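Local coordinates for ferripyochelin binding protein (Pyrococcus horikoshii, PDB 1V3W) that probably catalyses the reversible hydration of carbon dioxide as a trimeric, metal-binding carbonic anhydrase of the gamma class, at residues 55-59 against 156-160; 74-80 against 91-97. All blocks are in the same frame, centred on the assembly; numbering follows the deposited sequence. Where two conformers were deposited one is given.

Contact 1. Residues 55-59 against 156-160; sequences YSNVQ and AEIYV
The amide of Asn57 lies flat over one face of the Tyr159 ring, the two planes only 17° apart and CG of Asn57 3.7 Å from CG of Tyr159. Asn57 CG sits between its own backbone N and carbonyl carbon (chi1 56°), and from there the short side chain carries its amide across the ring at about a right angle to the tyrosine side chain. A planar polar group suits this place because it can pack on an aromatic face like a small ring. Gln59 reaches the far end of the same tyrosine. Its longer, extended chain brings NE2 to 3.2 Å from CE1 of Tyr159, and CD to 3.4 Å from the OH of Tyr159, with amide and ring again nearly parallel. That hydroxyl is hydrogen-bonded to Arg44 of the second subunit. Tyr159 is one of the residues of a zinc site seen in this protein, and a zinc ion lies about 3 Å from the nearest atom of its side chain. With an alanine at this position the two amides would probably lose their aromatic surface, and Arg44 of the second subunit its hydroxyl partner. At the other end, CG2 of Val160 meets the Tyr55 ring at its edge and approaches CB of Tyr55 to 4.1 Å. Ala156 is small enough to bring its CB within 3.6 Å of the carbonyl O of Tyr55. A water bridges the backbones, hydrogen-bonded to Tyr55 O at 2.6 Å and to Ala156 O at 2.8 Å; the latter carbonyl also accepts the helical bond from Val160 N. Helix 146-169 thus packs on a sheet of the left-handed beta-helix, where strand 57-58 runs between strands 36-37 and 79-80, and Trp38 meets the Tyr159 ring steeply.

Contact 2. Residues 74-80 against 91-97; sequences IGEYVTI and VGNYVII
The rings of Tyr77 and Tyr94 run alongside each other, nearly parallel (11°) but displaced, with centroids 4.9 Å apart, so that little of one covers the other. CB of Tyr77 rests 3.5 Å from CD1 of Tyr94. In each tyrosine CG stands beside the backbone N, anti to the carbonyl carbon (chi1 -67° and -53°), and the same torsion, on backbones that both have positive phi, sends both rings the same way. Next to them, OD1 of Asn93 accepts the backbone N-H of Glu76 at 2.7 Å; the bond is nearly straight at hydrogen, although the donor is tilted somewhat from the carbonyl plane. Asparagine fits because its short side chain can stand in for a backbone carbonyl where the chain turns. Gly75 is tucked against Gly92 O and Asn93 OD1, and any side chain there would collide with both. These are equivalent corners of successive coils of a left-handed beta-helix, the fold of the hexapeptide-repeat family. Beyond the corner the coils pair in parallel: Thr79 N binds Val95 O at 2.9 Å and Thr79 O receives Ile97 N at 2.7 Å, a pair of bonds that straddles Ile96. Inside the prism, branched aliphatic residues fill the space between the walls; CG1 of Val78 meets CG1 of Val91 at 4.1 Å, and Ile80 lies beside Ile97 on the same interior face. Thr79 and Ile96 face the other way, toward Asn155 of helix 146-169. Further out, the aromatic column continues from coil to coil, Tyr55 stacking on Tyr77 and His112 on Tyr94. Asp111 OD1 accepts the backbone N-H of Asn93, repeating one coil on what Asn93 does for Glu76, while Lys54 forms a salt bridge with the Glu76 carboxylate.

In the fold
Both contacts involve one sheet of the beta-helix, in which strands 57-58 and 79-80 are neighbours, but they join it to different things. Contact 1 fastens the C-terminal helix to the outside of that sheet; it is largely buried, relies on amide-aromatic packing and a water, and borders a metal site shared with a second subunit. Contact 2 joins one coil to the next through backbone bonds, with an asparagine side chain taking over at the corner; it runs from an aliphatic interior to a partly exposed edge of tyrosines, and no other subunit touches it. Ser56 ties the two together, its OG probably hydrogen-bonded to Gly75 O at 2.7 Å and to Val78 N at 2.8 Å.

Contact 1. Residues 55-59 against 156-160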
loop_
_atom_site.group_PDB
_atom_site.type_symbol
_atom_site.label_atom_id
_atom_site.label_comp_id
_atom_site.label_asym_id
_atom_site.label_seq_id
_atom_site.Cartn_x
_atom_site.Cartn_y
_atom_site.Cartn_z
ATOM N N TYR A 55 -13.261 -0.685 19.335
ATOM C CA TYR A 55 -13.416 0.589 18.633
ATOM C C TYR A 55 -12.279 0.970 17.699
ATOM O O TYR A 55 -12.173 2.134 17.304
ATOM C CB TYR A 55 -13.588 1.730 19.641
ATOM C CG TYR A 55 -14.472 1.426 20.828
ATOM C CD1 TYR A 55 -15.851 1.296 20.688
ATOM C CD2 TYR A 55 -13.924 1.303 22.100
ATOM C CE1 TYR A 55 -16.666 1.056 21.796
ATOM C CE2 TYR A 55 -14.725 1.063 23.212
ATOM C CZ TYR A 55 -16.092 0.944 23.053
ATOM O OH TYR A 55 -16.886 0.729 24.157
ATOM N N SER A 56 -11.433 0.011 17.342
ATOM C CA SER A 56 -10.306 0.312 16.469
ATOM C C SER A 56 -10.560 -0.058 15.016
ATOM O O SER A 56 -11.285 -1.010 14.718
ATOM C CB SER A 56 -9.047 -0.387 16.988
ATOM O OG SER A 56 -8.674 0.157 18.247
ATOM N N ASN A 57 -9.960 0.711 14.110
ATOM C CA ASN A 57 -10.128 0.478 12.681
ATOM C C ASN A 57 -8.805 0.255 11.959
ATOM O O ASN A 57 -7.791 0.869 12.287
ATOM C CB ASN A 57 -10.867 1.654 12.033
ATOM C CG ASN A 57 -10.187 2.990 12.285
ATOM O OD1 ASN A 57 -10.469 3.673 13.277
ATOM N ND2 ASN A 57 -9.287 3.367 11.393
ATOM N N VAL A 58 -8.839 -0.631 10.970
ATOM C CA VAL A 58 -7.671 -0.970 10.159
ATOM C C VAL A 58 -8.110 -0.613 8.744
ATOM O O VAL A 58 -8.861 -1.354 8.112
ATOM C CB VAL A 58 -7.356 -2.475 10.261
ATOM C CG1 VAL A 58 -6.099 -2.799 9.484
ATOM C CG2 VAL A 58 -7.189 -2.869 11.730
ATOM N N GLN A 59 -7.633 0.525 8.255
ATOM C CA GLN A 59 -8.049 1.038 6.961
ATOM C C GLN A 59 -7.579 0.352 5.684
ATOM O O GLN A 59 -6.815 -0.615 5.713
ATOM C CB GLN A 59 -7.769 2.543 6.939
ATOM C CG GLN A 59 -8.659 3.269 7.956
ATOM C CD GLN A 59 -8.304 4.727 8.165
ATOM O OE1 GLN A 59 -7.645 5.349 7.333
ATOM N NE2 GLN A 59 -8.757 5.286 9.283
ATOM N N ALA A 156 -11.672 7.585 15.674
ATOM C CA ALA A 156 -12.134 6.213 15.855
ATOM C C ALA A 156 -13.655 6.122 15.935
ATOM O O ALA A 156 -14.255 5.197 15.389
ATOM C CB ALA A 156 -11.506 5.618 17.111
ATOM N N GLU A 157 -14.284 7.076 16.612
ATOM C CA GLU A 157 -15.736 7.056 16.733
ATOM C C GLU A 157 -16.409 7.224 15.379
ATOM O O GLU A 157 -17.449 6.618 15.118
ATOM C CB GLU A 157 -16.202 8.143 17.702
ATOM C CG GLU A 157 -15.857 7.836 19.145
ATOM C CD GLU A 157 -16.298 8.925 20.097
ATOM O OE1 GLU A 157 -15.778 10.053 19.987
ATOM O OE2 GLU A 157 -17.165 8.654 20.954
ATOM N N ILE A 158 -15.815 8.046 14.519
ATOM C CA ILE A 158 -16.357 8.263 13.185
ATOM C C ILE A 158 -16.396 6.919 12.468
ATOM O O ILE A 158 -17.372 6.579 11.797
ATOM C CB ILE A 158 -15.476 9.245 12.375
ATOM C CG1 ILE A 158 -15.616 10.656 12.950
ATOM C CG2 ILE A 158 -15.867 9.216 10.901
ATOM C CD1 ILE A 158 -14.764 11.698 12.253
ATOM N N TYR A 159 -15.328 6.146 12.631
ATOM C CA TYR A 159 -15.239 4.842 11.998
ATOM C C TYR A 159 -16.183 3.798 12.555
ATOM O O TYR A 159 -16.642 2.919 11.822
ATOM C CB TYR A 159 -13.808 4.323 12.048
ATOM C CG TYR A 159 -13.090 4.624 10.772
ATOM C CD1 TYR A 159 -12.432 5.836 10.588
ATOM C CD2 TYR A 159 -13.166 3.740 9.700
ATOM C CE1 TYR A 159 -11.873 6.165 9.358
ATOM C CE2 TYR A 159 -12.619 4.056 8.471
ATOM C CZ TYR A 159 -11.976 5.268 8.305
ATOM O OH TYR A 159 -11.459 5.570 7.070
ATOM N N VAL A 160 -16.469 3.875 13.849
ATOM C CA VAL A 160 -17.395 2.921 14.438
ATOM C C VAL A 160 -18.746 3.102 13.747
ATOM O O VAL A 160 -19.416 2.130 13.402
ATOM C CB VAL A 160 -17.545 3.151 15.953
ATOM C CG1 VAL A 160 -18.703 2.323 16.497
ATOM C CG2 VAL A 160 -16.252 2.770 16.662
HETATM O O HOH W 1 -12.805 2.873 14.840
#

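Contact 2. Residues 74-80 against 91-97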
loop_
_atom_site.group_PDB
_atom_site.type_symbol
_atom_site.label_atom_id
_atom_site.label_comp_id
_atom_site.label_asym_id
_atom_site.label_seq_id
_atom_site.Cartn_x
_atom_site.Cartn_y
_atom_site.Cartn_z
ATOM N N ILE A 74 -2.861 -4.173 19.325
ATOM C CA ILE A 74 -3.438 -2.855 19.117
ATOM C C ILE A 74 -4.477 -2.585 20.195
ATOM O O ILE A 74 -5.311 -3.443 20.490
ATOM C CB ILE A 74 -4.115 -2.768 17.735
ATOM C CG1 ILE A 74 -3.112 -3.131 16.637
ATOM C CG2 ILE A 74 -4.669 -1.372 17.517
ATOM C CD1 ILE A 74 -1.908 -2.221 16.574
ATOM N N GLY A 75 -4.416 -1.393 20.783
ATOM C CA GLY A 75 -5.358 -1.028 21.827
ATOM C C GLY A 75 -6.718 -0.593 21.313
ATOM O O GLY A 75 -7.126 -0.960 20.206
ATOM N N GLU A 76 -7.415 0.201 22.123
ATOM C CA GLU A 76 -8.747 0.688 21.790
ATOM C C GLU A 76 -8.739 2.073 21.155
ATOM O O GLU A 76 -7.842 2.878 21.407
ATOM C CB GLU A 76 -9.620 0.727 23.045
ATOM C CG GLU A 76 -9.659 -0.578 23.812
ATOM C CD GLU A 76 -10.854 -0.666 24.739
ATOM O OE1 GLU A 76 -11.527 0.367 24.948
ATOM O OE2 GLU A 76 -11.116 -1.770 25.257
ATOM N N TYR A 77 -9.759 2.346 20.344
ATOM C CA TYR A 77 -9.884 3.634 19.663
ATOM C C TYR A 77 -8.635 3.954 18.856
ATOM O O TYR A 77 -8.183 5.101 18.812
ATOM C CB TYR A 77 -10.135 4.749 20.679
ATOM C CG TYR A 77 -11.468 4.654 21.385
ATOM C CD1 TYR A 77 -12.647 5.058 20.756
ATOM C CD2 TYR A 77 -11.546 4.187 22.695
ATOM C CE1 TYR A 77 -13.871 5.003 21.419
ATOM C CE2 TYR A 77 -12.762 4.129 23.368
ATOM C CZ TYR A 77 -13.919 4.539 22.725
ATOM O OH TYR A 77 -15.124 4.498 23.387
ATOM N N VAL A 78 -8.070 2.930 18.224
ATOM C CA VAL A 78 -6.886 3.116 17.403
ATOM C C VAL A 78 -7.287 3.213 15.942
ATOM O O VAL A 78 -8.104 2.431 15.455
ATOM C CB VAL A 78 -5.889 1.946 17.559
ATOM C CG1 VAL A 78 -4.749 2.093 16.550
ATOM C CG2 VAL A 78 -5.334 1.922 18.972
ATOM N N THR A 79 -6.717 4.194 15.256
ATOM C CA THR A 79 -6.976 4.396 13.840
ATOM C C THR A 79 -5.713 4.031 13.073
ATOM O O THR A 79 -4.686 4.688 13.227
ATOM C CB THR A 79 -7.321 5.870 13.537
ATOM O OG1 THR A 79 -8.590 6.195 14.115
ATOM C CG2 THR A 79 -7.373 6.112 12.033
ATOM N N ILE A 80 -5.775 2.970 12.275
ATOM C CA ILE A 80 -4.620 2.579 11.476
ATOM C C ILE A 80 -4.915 3.087 10.069
ATOM O O ILE A 80 -5.704 2.499 9.325
ATOM C CB ILE A 80 -4.408 1.055 11.485
ATOM C CG1 ILE A 80 -4.312 0.565 12.936
ATOM C CG2 ILE A 80 -3.121 0.711 10.737
ATOM C CD1 ILE A 80 -4.037 -0.911 13.070
ATOM N N VAL A 91 0.724 -1.172 20.232
ATOM C CA VAL A 91 0.116 0.138 20.070
ATOM C C VAL A 91 -0.907 0.327 21.179
ATOM O O VAL A 91 -1.763 -0.531 21.397
ATOM C CB VAL A 91 -0.570 0.263 18.689
ATOM C CG1 VAL A 91 -1.208 1.633 18.542
ATOM C CG2 VAL A 91 0.451 0.035 17.578
ATOM N N GLY A 92 -0.801 1.450 21.882
ATOM C CA GLY A 92 -1.706 1.740 22.980
ATOM C C GLY A 92 -3.099 2.166 22.564
ATOM O O GLY A 92 -3.568 1.830 21.478
ATOM N N ASN A 93 -3.757 2.917 23.440
ATOM C CA ASN A 93 -5.113 3.390 23.194
ATOM C C ASN A 93 -5.140 4.818 22.660
ATOM O O ASN A 93 -4.267 5.623 22.982
ATOM C CB ASN A 93 -5.930 3.313 24.490
ATOM C CG ASN A 93 -5.920 1.924 25.105
ATOM O OD1 ASN A 93 -6.110 0.928 24.414
ATOM N ND2 ASN A 93 -5.708 1.855 26.416
ATOM N N TYR A 94 -6.142 5.119 21.837
ATOM C CA TYR A 94 -6.306 6.451 21.253
ATOM C C TYR A 94 -5.062 6.851 20.474
ATOM O O TYR A 94 -4.453 7.894 20.729
ATOM C CB TYR A 94 -6.584 7.478 22.356
ATOM C CG TYR A 94 -7.728 7.086 23.257
ATOM C CD1 TYR A 94 -9.050 7.291 22.871
ATOM C CD2 TYR A 94 -7.487 6.454 24.476
ATOM C CE1 TYR A 94 -10.107 6.874 23.675
ATOM C CE2 TYR A 94 -8.533 6.028 25.285
ATOM C CZ TYR A 94 -9.839 6.239 24.876
ATOM O OH TYR A 94 -10.883 5.789 25.642
ATOM N N VAL A 95 -4.688 6.006 19.521
ATOM C CA VAL A 95 -3.518 6.253 18.696
ATOM C C VAL A 95 -3.912 6.368 17.238
ATOM O O VAL A 95 -4.670 5.546 16.728
ATOM C CB VAL A 95 -2.492 5.105 18.816
ATOM C CG1 VAL A 95 -1.307 5.359 17.888
ATOM C CG2 VAL A 95 -2.019 4.979 20.259
ATOM N N ILE A 96 -3.409 7.405 16.580
ATOM C CA ILE A 96 -3.670 7.591 15.167
ATOM C C ILE A 96 -2.387 7.243 14.429
ATOM O O ILE A 96 -1.377 7.943 14.551
ATOM C CB ILE A 96 -4.066 9.048 14.829
ATOM C CG1 ILE A 96 -5.428 9.366 15.449
ATOM C CG2 ILE A 96 -4.122 9.242 13.310
ATOM C CD1 ILE A 96 -5.909 10.777 15.195
ATOM N N ILE A 97 -2.421 6.139 13.694
ATOM C CA ILE A 97 -1.275 5.706 12.910
ATOM C C ILE A 97 -1.460 6.357 11.546
ATOM O O ILE A 97 -2.387 6.023 10.804
ATOM C CB ILE A 97 -1.239 4.166 12.785
ATOM C CG1 ILE A 97 -1.013 3.543 14.166
ATOM C CG2 ILE A 97 -0.143 3.735 11.820
ATOM C CD1 ILE A 97 0.291 3.953 14.833
#